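Local coordinates for MAGE domain-containing protein (Xenopus laevis, PDB 7DG2) that probably acts as the Nse3 subunit of the Smc5/6 complex, pairing with Nse1 to shape and hold Nse4, at residues L66-I69 with I75-L78; Q25-I30 with G174-K179; I56-Q59 with G63-L66; I30-I35 with D45-I50. All coordinates share one frame; numbering follows the deposited sequence.

Contact 1: residues L66-I69 with I75-L78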
loop_
_atom_site.group_PDB
_atom_site.type_symbol
_atom_site.label_atom_id
_atom_site.label_comp_id
_atom_site.label_asym_id
_atom_site.label_seq_id
_atom_site.Cartn_x
_atom_site.Cartn_y
_atom_site.Cartn_z
ATOM N N LEU B 66 -5.984 -16.683 5.018
ATOM C CA LEU B 66 -6.391 -17.096 3.681
ATOM C C LEU B 66 -7.835 -17.593 3.745
ATOM O O LEU B 66 -8.175 -18.419 4.602
ATOM C CB LEU B 66 -5.450 -18.191 3.168
ATOM C CG LEU B 66 -5.598 -18.641 1.714
ATOM C CD1 LEU B 66 -5.070 -17.539 0.809
ATOM C CD2 LEU B 66 -4.833 -19.944 1.473
ATOM N N GLU B 67 -8.697 -17.068 2.877
ATOM C CA GLU B 67 -10.098 -17.478 2.869
ATOM C C GLU B 67 -10.553 -17.775 1.444
ATOM O O GLU B 67 -10.254 -17.024 0.516
ATOM C CB GLU B 67 -11.010 -16.410 3.494
ATOM C CG GLU B 67 -10.684 -16.082 4.969
ATOM C CD GLU B 67 -11.848 -15.416 5.695
ATOM O OE1 GLU B 67 -12.998 -15.900 5.573
ATOM O OE2 GLU B 67 -11.618 -14.409 6.390
ATOM N N GLU B 68 -11.298 -18.863 1.277
ATOM C CA GLU B 68 -11.867 -19.205 -0.022
ATOM C C GLU B 68 -13.210 -18.496 -0.155
ATOM O O GLU B 68 -14.083 -18.663 0.702
ATOM C CB GLU B 68 -12.027 -20.724 -0.138
ATOM C CG GLU B 68 -12.447 -21.223 -1.502
ATOM C CD GLU B 68 -12.512 -22.743 -1.563
ATOM O OE1 GLU B 68 -13.277 -23.341 -0.771
ATOM O OE2 GLU B 68 -11.790 -23.336 -2.393
ATOM N N ILE B 69 -13.379 -17.696 -1.210
ATOM C CA ILE B 69 -14.638 -16.973 -1.387
ATOM C C ILE B 69 -15.531 -17.589 -2.454
ATOM O O ILE B 69 -16.711 -17.211 -2.547
ATOM C CB ILE B 69 -14.407 -15.485 -1.708
ATOM C CG1 ILE B 69 -13.705 -15.325 -3.054
ATOM C CG2 ILE B 69 -13.622 -14.823 -0.571
ATOM C CD1 ILE B 69 -13.670 -13.903 -3.540
ATOM N N ILE B 75 -11.208 -19.858 -5.375
ATOM C CA ILE B 75 -10.493 -18.589 -5.420
ATOM C C ILE B 75 -10.369 -18.045 -4.000
ATOM O O ILE B 75 -11.302 -18.139 -3.186
ATOM C CB ILE B 75 -11.152 -17.569 -6.375
ATOM C CG1 ILE B 75 -12.550 -17.180 -5.911
ATOM C CG2 ILE B 75 -11.208 -18.145 -7.798
ATOM C CD1 ILE B 75 -13.121 -15.965 -6.643
ATOM N N TYR B 76 -9.195 -17.504 -3.698
ATOM C CA TYR B 76 -8.831 -17.084 -2.350
ATOM C C TYR B 76 -8.711 -15.572 -2.254
ATOM O O TYR B 76 -8.440 -14.891 -3.241
ATOM C CB TYR B 76 -7.486 -17.664 -1.930
ATOM C CG TYR B 76 -7.395 -19.175 -1.937
ATOM C CD1 TYR B 76 -8.343 -19.960 -1.296
ATOM C CD2 TYR B 76 -6.341 -19.807 -2.575
ATOM C CE1 TYR B 76 -8.239 -21.353 -1.304
ATOM C CE2 TYR B 76 -6.219 -21.188 -2.573
ATOM C CZ TYR B 76 -7.164 -21.952 -1.941
ATOM O OH TYR B 76 -7.041 -23.327 -1.968
ATOM N N ILE B 77 -8.883 -15.063 -1.033
ATOM C CA ILE B 77 -8.515 -13.696 -0.679
ATOM C C ILE B 77 -7.732 -13.755 0.627
ATOM O O ILE B 77 -7.648 -14.795 1.282
ATOM C CB ILE B 77 -9.733 -12.760 -0.535
ATOM C CG1 ILE B 77 -10.601 -13.183 0.652
ATOM C CG2 ILE B 77 -10.554 -12.704 -1.823
ATOM C CD1 ILE B 77 -11.685 -12.154 0.987
ATOM N N LEU B 78 -7.169 -12.608 1.016
ATOM C CA LEU B 78 -6.495 -12.465 2.300
ATOM C C LEU B 78 -7.307 -11.505 3.160
ATOM O O LEU B 78 -7.603 -10.393 2.723
ATOM C CB LEU B 78 -5.065 -11.926 2.110
ATOM C CG LEU B 78 -4.089 -12.800 1.325
ATOM C CD1 LEU B 78 -2.777 -12.041 1.128
ATOM C CD2 LEU B 78 -3.847 -14.124 2.044
HETATM O O HOH W 1 -9.269 -24.516 -1.452
#
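E67 and I77 form the hydrogen-bonded pair of an antiparallel ladder, with the non-hydrogen-bonded pairs L66–L78 and E68–Y76 flanking it, and the two short strands run 144° apart in direction. Two bonds join the central pair, E67 N to I77 O at 3.0 Å and I77 N to E67 O at 2.9 Å; past E68, I69 N gives a third to I75 O. On the face carrying L66, E68 and Y76, methyl CD2 of L66 stands over the middle of the tyrosine ring, 4.2 Å from its centroid, a CH-pi contact. The other branch, L66 CD1, reaches Y76 CB at 3.7 Å and also meets L78 CD2. A water links Y76 OH to E68 OE2, which is bonded to H74 as well. I69 packs on both I75 and I77: its CG1 lies 3.6 Å from I75 CG1, CG2 meets I77 CD1, and CD1 touches both isoleucines. Shortening I69 to an alanine would probably open a gap between I75 and I77 and take away an apolar surface that helix 175-180 rests on. This hairpin is the wing of a winged-helix fold. L66 packs on helix 47-62, Y76 on helix 32-40, and backbone bonds from Y76 to I30 add strand 30-31, while I69 and I77 face helix 175-180.

Contact 2: residues Q25-I30 with G174-K179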
loop_
_atom_site.group_PDB
_atom_site.type_symbol
_atom_site.label_atom_id
_atom_site.label_comp_id
_atom_site.label_asym_id
_atom_site.label_seq_id
_atom_site.Cartn_x
_atom_site.Cartn_y
_atom_site.Cartn_z
ATOM N N GLN B 25 -2.248 -7.175 -4.427
ATOM C CA GLN B 25 -1.973 -5.737 -4.416
ATOM C C GLN B 25 -3.181 -4.899 -4.812
ATOM O O GLN B 25 -3.329 -3.773 -4.320
ATOM C CB GLN B 25 -0.794 -5.397 -5.328
ATOM C CG GLN B 25 0.571 -5.717 -4.718
ATOM C CD GLN B 25 1.709 -5.396 -5.666
ATOM O OE1 GLN B 25 1.516 -5.349 -6.882
ATOM N NE2 GLN B 25 2.902 -5.182 -5.118
ATOM N N LYS B 26 -4.024 -5.390 -5.723
ATOM C CA LYS B 26 -5.213 -4.646 -6.135
ATOM C C LYS B 26 -6.502 -5.347 -5.724
ATOM O O LYS B 26 -7.570 -5.063 -6.285
ATOM C CB LYS B 26 -5.189 -4.385 -7.642
ATOM C CG LYS B 26 -4.031 -3.466 -8.046
ATOM C CD LYS B 26 -4.174 -2.955 -9.470
ATOM C CE LYS B 26 -2.986 -2.079 -9.853
ATOM N NZ LYS B 26 -2.874 -0.866 -9.011
ATOM N N LYS B 27 -6.415 -6.245 -4.733
ATOM C CA LYS B 27 -7.565 -6.951 -4.168
ATOM C C LYS B 27 -8.338 -7.727 -5.232
ATOM O O LYS B 27 -9.552 -7.920 -5.120
ATOM C CB LYS B 27 -8.494 -6.000 -3.404
ATOM C CG LYS B 27 -7.820 -5.322 -2.204
ATOM C CD LYS B 27 -7.313 -6.347 -1.206
ATOM C CE LYS B 27 -6.550 -5.664 -0.060
ATOM N NZ LYS B 27 -6.106 -6.645 0.980
ATOM N N LEU B 28 -7.640 -8.181 -6.271
ATOM C CA LEU B 28 -8.239 -9.183 -7.144
ATOM C C LEU B 28 -8.085 -10.566 -6.510
ATOM O O LEU B 28 -7.015 -10.895 -5.991
ATOM C CB LEU B 28 -7.576 -9.161 -8.524
ATOM C CG LEU B 28 -7.671 -7.832 -9.266
ATOM C CD1 LEU B 28 -6.998 -7.921 -10.640
ATOM C CD2 LEU B 28 -9.130 -7.407 -9.385
ATOM N N PRO B 29 -9.127 -11.388 -6.511
ATOM C CA PRO B 29 -8.994 -12.719 -5.909
ATOM C C PRO B 29 -7.935 -13.547 -6.619
ATOM O O PRO B 29 -7.535 -13.266 -7.751
ATOM C CB PRO B 29 -10.391 -13.329 -6.070
ATOM C CG PRO B 29 -11.304 -12.134 -6.143
ATOM C CD PRO B 29 -10.518 -11.091 -6.903
ATOM N N ILE B 30 -7.474 -14.590 -5.931
ATOM C CA ILE B 30 -6.334 -15.386 -6.370
ATOM C C ILE B 30 -6.806 -16.823 -6.570
ATOM O O ILE B 30 -7.201 -17.487 -5.605
ATOM C CB ILE B 30 -5.188 -15.325 -5.353
ATOM C CG1 ILE B 30 -4.890 -13.858 -5.011
ATOM C CG2 ILE B 30 -3.972 -16.080 -5.901
ATOM C CD1 ILE B 30 -4.044 -13.651 -3.739
ATOM N N GLY B 174 -20.931 -8.612 -2.991
ATOM C CA GLY B 174 -20.071 -9.653 -3.511
ATOM C C GLY B 174 -19.449 -10.524 -2.417
ATOM O O GLY B 174 -19.533 -10.225 -1.227
ATOM N N GLN B 175 -18.801 -11.605 -2.865
ATOM C CA GLN B 175 -18.211 -12.574 -1.950
ATOM C C GLN B 175 -17.159 -11.939 -1.046
ATOM O O GLN B 175 -17.019 -12.330 0.120
ATOM C CB GLN B 175 -17.600 -13.726 -2.754
ATOM C CG GLN B 175 -18.619 -14.603 -3.514
ATOM C CD GLN B 175 -18.000 -15.328 -4.715
ATOM O OE1 GLN B 175 -17.082 -14.813 -5.365
ATOM N NE2 GLN B 175 -18.506 -16.527 -5.013
ATOM N N ARG B 176 -16.405 -10.963 -1.556
ATOM C CA ARG B 176 -15.399 -10.336 -0.698
ATOM C C ARG B 176 -16.045 -9.542 0.436
ATOM O O ARG B 176 -15.526 -9.533 1.558
ATOM C CB ARG B 176 -14.464 -9.450 -1.522
ATOM C CG ARG B 176 -13.394 -8.782 -0.653
ATOM C CD ARG B 176 -12.483 -7.867 -1.457
ATOM N NE ARG B 176 -11.552 -8.566 -2.333
ATOM C CZ ARG B 176 -10.385 -9.086 -1.956
ATOM N NH1 ARG B 176 -9.990 -9.014 -0.694
ATOM N NH2 ARG B 176 -9.613 -9.683 -2.859
ATOM N N ALA B 177 -17.182 -8.877 0.175
ATOM C CA ALA B 177 -17.868 -8.145 1.236
ATOM C C ALA B 177 -18.307 -9.081 2.354
ATOM O O ALA B 177 -18.185 -8.747 3.539
ATOM C CB ALA B 177 -19.078 -7.391 0.676
ATOM N N PHE B 178 -18.826 -10.257 2.003
ATOM C CA PHE B 178 -19.274 -11.160 3.057
ATOM C C PHE B 178 -18.125 -11.692 3.896
ATOM O O PHE B 178 -18.358 -12.093 5.042
ATOM C CB PHE B 178 -20.064 -12.329 2.467
ATOM C CG PHE B 178 -21.474 -11.968 2.108
ATOM C CD1 PHE B 178 -22.407 -11.722 3.106
ATOM C CD2 PHE B 178 -21.860 -11.860 0.785
ATOM C CE1 PHE B 178 -23.711 -11.378 2.785
ATOM C CE2 PHE B 178 -23.155 -11.521 0.460
ATOM C CZ PHE B 178 -24.083 -11.277 1.461
ATOM N N LYS B 179 -16.895 -11.699 3.362
ATOM C CA LYS B 179 -15.741 -12.163 4.127
ATOM C C LYS B 179 -15.027 -11.042 4.869
ATOM O O LYS B 179 -14.468 -11.283 5.945
ATOM C CB LYS B 179 -14.738 -12.870 3.206
ATOM C CG LYS B 179 -15.275 -14.124 2.562
ATOM C CD LYS B 179 -15.650 -15.163 3.582
ATOM C CE LYS B 179 -16.203 -16.414 2.909
ATOM N NZ LYS B 179 -16.524 -17.470 3.915
HETATM O O HOH W 2 -7.028 -10.975 -3.155
#
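K27 and R176 meet across a wide backbone gap: the irregular loop 25-30 passes the first turn of helix 175-180, and the nearest CA atoms, those of P29 and R176, are 8.6 Å apart. MAGE homology domains are built from two winged-helix halves, and this contact lies where they join, the loop following the first helix of one half and the short helix following the last strand of the other, with G174 at its N-cap. One side chain does the bridging. R176 leaves the helix stretched through chi1 and chi2, with CG opposite the backbone N (chi1 -180°), then turns at chi3 and again at chi4 to lay its guanidinium against K27. CB of K27 stands 3.8 Å above the centre of that flat group, and the two side chains cross at about a right angle. The lysine then bends at chi2, which carries CD to 3.8 Å from R176 NH1. Although the two cationic ends come within 4.8 Å (K27 NZ to R176 NH1), each has its own carboxylate, D24 for the lysine and E180 for the arginine, which probably offsets their repulsion. NZ of K27 also bonds to a backbone oxygen of T65 in the Nse4 chain, and R176 NE bonds to Q153 O. The direct polar link is modest: R176 NH2 gives K27 O a weak, strongly bent bond of 2.9 Å. At the guanidinium edge, in its plane, a water accepts from R176 NH2 at 2.9 Å and lies 2.8 Å from L28 O.

Contact 3: residues I56-Q59 with G63-L66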
loop_
_atom_site.group_PDB
_atom_site.type_symbol
_atom_site.label_atom_id
_atom_site.label_comp_id
_atom_site.label_asym_id
_atom_site.label_seq_id
_atom_site.Cartn_x
_atom_site.Cartn_y
_atom_site.Cartn_z
ATOM N N ILE B 56 0.071 -20.885 6.834
ATOM C CA ILE B 56 0.540 -20.756 8.214
ATOM C C ILE B 56 1.521 -19.598 8.338
ATOM O O ILE B 56 1.483 -18.842 9.316
ATOM C CB ILE B 56 1.150 -22.086 8.700
ATOM C CG1 ILE B 56 0.057 -23.163 8.778
ATOM C CG2 ILE B 56 1.841 -21.913 10.055
ATOM C CD1 ILE B 56 -1.213 -22.726 9.537
ATOM N N THR B 57 2.410 -19.427 7.348
ATOM C CA THR B 57 3.338 -18.294 7.380
ATOM C C THR B 57 2.585 -16.967 7.374
ATOM O O THR B 57 2.926 -16.044 8.124
ATOM C CB THR B 57 4.303 -18.353 6.187
ATOM O OG1 THR B 57 5.152 -19.494 6.309
ATOM C CG2 THR B 57 5.172 -17.090 6.135
ATOM N N LEU B 58 1.557 -16.847 6.529
ATOM C CA LEU B 58 0.812 -15.593 6.469
ATOM C C LEU B 58 0.078 -15.318 7.781
ATOM O O LEU B 58 0.026 -14.170 8.240
ATOM C CB LEU B 58 -0.161 -15.624 5.289
ATOM C CG LEU B 58 0.510 -15.419 3.931
ATOM C CD1 LEU B 58 -0.417 -15.906 2.834
ATOM C CD2 LEU B 58 0.833 -13.956 3.748
ATOM N N GLN B 59 -0.469 -16.368 8.414
ATOM C CA GLN B 59 -1.098 -16.202 9.728
ATOM C C GLN B 59 -0.094 -15.755 10.777
ATOM O O GLN B 59 -0.352 -14.818 11.539
ATOM C CB GLN B 59 -1.740 -17.514 10.187
ATOM C CG GLN B 59 -2.903 -17.939 9.364
ATOM C CD GLN B 59 -3.485 -19.264 9.839
ATOM O OE1 GLN B 59 -3.063 -19.819 10.859
ATOM N NE2 GLN B 59 -4.454 -19.774 9.100
ATOM N N GLY B 63 -0.374 -11.901 10.402
ATOM C CA GLY B 63 -1.730 -11.783 10.897
ATOM C C GLY B 63 -2.757 -11.760 9.789
ATOM O O GLY B 63 -3.787 -11.090 9.925
ATOM N N PHE B 64 -2.492 -12.463 8.681
ATOM C CA PHE B 64 -3.386 -12.547 7.530
ATOM C C PHE B 64 -3.995 -13.940 7.458
ATOM O O PHE B 64 -3.296 -14.935 7.644
ATOM C CB PHE B 64 -2.671 -12.327 6.193
ATOM C CG PHE B 64 -2.104 -10.954 5.986
ATOM C CD1 PHE B 64 -2.307 -9.929 6.892
ATOM C CD2 PHE B 64 -1.373 -10.695 4.836
ATOM C CE1 PHE B 64 -1.775 -8.664 6.668
ATOM C CE2 PHE B 64 -0.824 -9.439 4.610
ATOM C CZ PHE B 64 -1.031 -8.419 5.527
ATOM N N GLN B 65 -5.273 -13.999 7.108
ATOM C CA GLN B 65 -6.011 -15.247 6.970
ATOM C C GLN B 65 -6.321 -15.493 5.497
ATOM O O GLN B 65 -6.896 -14.635 4.824
ATOM C CB GLN B 65 -7.309 -15.188 7.775
ATOM C CG GLN B 65 -8.142 -16.448 7.738
ATOM C CD GLN B 65 -7.709 -17.462 8.788
ATOM O OE1 GLN B 65 -6.830 -17.194 9.619
ATOM N NE2 GLN B 65 -8.324 -18.639 8.755
ATOM N N LEU B 66 -5.984 -16.683 5.018
ATOM C CA LEU B 66 -6.391 -17.096 3.681
ATOM C C LEU B 66 -7.835 -17.593 3.745
ATOM O O LEU B 66 -8.175 -18.419 4.602
ATOM C CB LEU B 66 -5.450 -18.191 3.168
ATOM C CG LEU B 66 -5.598 -18.641 1.714
ATOM C CD1 LEU B 66 -5.070 -17.539 0.809
ATOM C CD2 LEU B 66 -4.833 -19.944 1.473
HETATM O O HOH W 3 -6.639 -21.024 10.123
#
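L58 O receives the amide of F64 in a 3.1 Å bond (F64 N to L58 O) that is nearly straight at the hydrogen but comes from above the carbonyl plane. Beside it, G63 N makes a weak bond of 3.1 Å to Q59 O. Thus two carbonyls near the end of helix 47-62 hold the exit residue G63 and the first strand residue, F64. Next to these bonds L58 CD2 meets F64 CD2 at 4.1 Å, the two side chains crossing at a slant. Q59, for its part, extends along the strand: its CG, set opposite the carbonyl carbon (chi1 -67°), rests 3.5 Å from F64 O, and the straight chain beyond brings its amide alongside that of Q65, the planes only 10° apart. A water accepts from both amides, from Q59 NE2 at 2.7 Å and from Q65 NE2 at 3.2 Å, while Q65 OE1 takes a hydrogen bond from K81 NZ. A leucine in place of Q59 would probably leave this water without one of its two donors and the amide of Q65 less firmly fixed in rotation. Further out, L58 is backed by L20 and L21 of helix 6-23 and by L78, and F64 by L21 and F62; F64 also packs on Q13 of the Nse1 chain and T65 of the Nse4 chain. What lets the chain turn so sharply is G63, whose positive phi suits glycine. The junction is that of a winged-helix fold, in which the third helix leads into the wing hairpin.

Contact 4: residues I30-I35 with D45-I50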
loop_
_atom_site.group_PDB
_atom_site.type_symbol
_atom_site.label_atom_id
_atom_site.label_comp_id
_atom_site.label_asym_id
_atom_site.label_seq_id
_atom_site.Cartn_x
_atom_site.Cartn_y
_atom_site.Cartn_z
ATOM N N ILE B 30 -7.474 -14.590 -5.931
ATOM C CA ILE B 30 -6.334 -15.386 -6.370
ATOM C C ILE B 30 -6.806 -16.823 -6.570
ATOM O O ILE B 30 -7.201 -17.487 -5.605
ATOM C CB ILE B 30 -5.188 -15.325 -5.353
ATOM C CG1 ILE B 30 -4.890 -13.858 -5.011
ATOM C CG2 ILE B 30 -3.972 -16.080 -5.901
ATOM C CD1 ILE B 30 -4.044 -13.651 -3.739
ATOM N N LYS B 31 -6.733 -17.319 -7.808
ATOM C CA LYS B 31 -7.197 -18.685 -8.072
ATOM C C LYS B 31 -6.210 -19.709 -7.528
ATOM O O LYS B 31 -5.010 -19.607 -7.767
ATOM C CB LYS B 31 -7.377 -18.911 -9.582
ATOM C CG LYS B 31 -8.403 -18.011 -10.247
ATOM C CD LYS B 31 -8.379 -18.244 -11.750
ATOM C CE LYS B 31 -9.385 -17.382 -12.497
ATOM N NZ LYS B 31 -9.433 -17.803 -13.929
ATOM N N ARG B 32 -6.716 -20.726 -6.810
ATOM C CA ARG B 32 -5.847 -21.837 -6.426
ATOM C C ARG B 32 -5.126 -22.419 -7.637
ATOM O O ARG B 32 -3.933 -22.751 -7.567
ATOM C CB ARG B 32 -6.671 -22.929 -5.735
ATOM C CG ARG B 32 -5.867 -24.094 -5.220
ATOM C CD ARG B 32 -6.807 -25.164 -4.666
ATOM N NE ARG B 32 -7.386 -25.924 -5.776
ATOM C CZ ARG B 32 -8.312 -26.863 -5.631
ATOM N NH1 ARG B 32 -8.760 -27.153 -4.416
ATOM N NH2 ARG B 32 -8.769 -27.515 -6.698
ATOM N N ALA B 33 -5.839 -22.568 -8.759
ATOM C CA ALA B 33 -5.221 -23.175 -9.934
ATOM C C ALA B 33 -4.030 -22.365 -10.439
ATOM O O ALA B 33 -3.063 -22.946 -10.945
ATOM C CB ALA B 33 -6.263 -23.345 -11.046
ATOM N N ASP B 34 -4.062 -21.037 -10.274
ATOM C CA ASP B 34 -2.928 -20.215 -10.696
ATOM C C ASP B 34 -1.758 -20.340 -9.729
ATOM O O ASP B 34 -0.603 -20.370 -10.156
ATOM C CB ASP B 34 -3.331 -18.745 -10.826
ATOM C CG ASP B 34 -4.221 -18.468 -12.031
ATOM O OD1 ASP B 34 -4.125 -19.200 -13.040
ATOM O OD2 ASP B 34 -5.009 -17.499 -11.972
ATOM N N ILE B 35 -2.022 -20.414 -8.417
ATOM C CA ILE B 35 -0.941 -20.717 -7.483
ATOM C C ILE B 35 -0.243 -22.009 -7.880
ATOM O O ILE B 35 0.992 -22.092 -7.922
ATOM C CB ILE B 35 -1.479 -20.817 -6.044
ATOM C CG1 ILE B 35 -2.179 -19.523 -5.640
ATOM C CG2 ILE B 35 -0.324 -21.145 -5.091
ATOM C CD1 ILE B 35 -2.926 -19.675 -4.300
ATOM N N ASP B 45 2.281 -32.429 -6.832
ATOM C CA ASP B 45 1.848 -33.616 -6.097
ATOM C C ASP B 45 1.707 -33.346 -4.602
ATOM O O ASP B 45 0.962 -34.061 -3.919
ATOM C CB ASP B 45 2.821 -34.787 -6.313
ATOM C CG ASP B 45 4.239 -34.466 -5.861
ATOM O OD1 ASP B 45 4.690 -33.315 -6.056
ATOM O OD2 ASP B 45 4.916 -35.362 -5.317
ATOM N N ILE B 46 2.398 -32.333 -4.082
ATOM C CA ILE B 46 2.260 -31.961 -2.678
ATOM C C ILE B 46 1.759 -30.528 -2.550
ATOM O O ILE B 46 2.108 -29.823 -1.592
ATOM C CB ILE B 46 3.591 -32.147 -1.933
ATOM C CG1 ILE B 46 4.709 -31.312 -2.568
ATOM C CG2 ILE B 46 3.985 -33.632 -1.889
ATOM C CD1 ILE B 46 5.918 -31.122 -1.615
ATOM N N TYR B 47 0.917 -30.083 -3.478
ATOM C CA TYR B 47 0.435 -28.705 -3.375
ATOM C C TYR B 47 -0.393 -28.454 -2.117
ATOM O O TYR B 47 -0.298 -27.340 -1.572
ATOM C CB TYR B 47 -0.326 -28.284 -4.651
ATOM C CG TYR B 47 -1.833 -28.436 -4.621
ATOM C CD1 TYR B 47 -2.628 -27.590 -3.858
ATOM C CD2 TYR B 47 -2.464 -29.408 -5.387
ATOM C CE1 TYR B 47 -3.979 -27.721 -3.819
ATOM C CE2 TYR B 47 -3.846 -29.546 -5.365
ATOM C CZ TYR B 47 -4.592 -28.702 -4.572
ATOM O OH TYR B 47 -5.955 -28.818 -4.525
ATOM N N PRO B 48 -1.210 -29.391 -1.607
ATOM C CA PRO B 48 -1.924 -29.078 -0.356
ATOM C C PRO B 48 -0.983 -28.752 0.799
ATOM O O PRO B 48 -1.253 -27.805 1.558
ATOM C CB PRO B 48 -2.752 -30.353 -0.102
ATOM C CG PRO B 48 -2.968 -30.923 -1.531
ATOM C CD PRO B 48 -1.624 -30.710 -2.150
ATOM N N GLU B 49 0.127 -29.494 0.946
ATOM C CA GLU B 49 1.095 -29.178 1.995
ATOM C C GLU B 49 1.730 -27.818 1.760
ATOM O O GLU B 49 1.952 -27.055 2.703
ATOM C CB GLU B 49 2.190 -30.242 2.062
ATOM C CG GLU B 49 3.158 -30.011 3.183
ATOM C CD GLU B 49 4.397 -30.887 3.120
ATOM O OE1 GLU B 49 5.337 -30.601 3.897
ATOM O OE2 GLU B 49 4.433 -31.844 2.310
ATOM N N ILE B 50 2.040 -27.497 0.507
ATOM C CA ILE B 50 2.760 -26.252 0.245
ATOM C C ILE B 50 1.866 -25.046 0.516
ATOM O O ILE B 50 2.300 -24.067 1.138
ATOM C CB ILE B 50 3.323 -26.256 -1.189
ATOM C CG1 ILE B 50 4.497 -27.242 -1.267
ATOM C CG2 ILE B 50 3.761 -24.847 -1.598
ATOM C CD1 ILE B 50 5.018 -27.498 -2.688
#
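Y47 points its hydroxyl at the flat face of the R32 guanidinium, so that the tyrosine meets the arginine end-on and not ring on plane. The two residues begin helices 32-40 and 47-62, the pair that forms the helix-turn-helix part of the winged-helix fold, and their side chains span the space between the two N-terminal ends. OH of Y47 stands 3.2 Å above the guanidinium plane, over its centre, and the tyrosine ring is inclined at 55° to that plane. Because the hydroxyl lies over the face, the N-H groups point past it: NH1 of R32 is 3.3 Å from Y47 OH, yet the angle is too poor for a hydrogen bond. What remains is van der Waals contact with a probable electrostatic attraction between the hydroxyl oxygen and the cationic group. Nearer the R32 backbone, the aliphatic part of the arginine joins in, CD of R32 lying 3.9 Å from Y47 CE1. R32 sends CG away from its backbone N (chi1 -177°) and turns at chi3, which swings the guanidinium in front of the tyrosine. Around these two, Y47 packs on V36 and I40 of helix 32-40, and R32 touches H74 and Y76 of the hairpin. Each helix starts right after an N-cap residue, K31 before R32 and I46 before Y47. The ring of Y47 is itself covered on one face by its sequence neighbour, P48 CD lying 3.4 Å above the ring plane toward the rim.

How the contacts relate
Going from the N terminus, contact 2 opens first, at 25-30, and closes only at 174-179, so the other three all nest inside its long loop. Contact 4 comes next and closes at 45-50, joining the starts of helices 32-40 and 47-62; contact 3 then ties the end of the latter helix to strand 64-70. Contact 1 begins on that strand, sharing L66 with contact 3, and closes the hairpin with strand 75-80. These three therefore follow one another in series, without crossing, and build one winged-helix unit. I30, common to contacts 2 and 4, bonds to the hairpin at Y76, while contact 2 brings the second half of the domain against that unit.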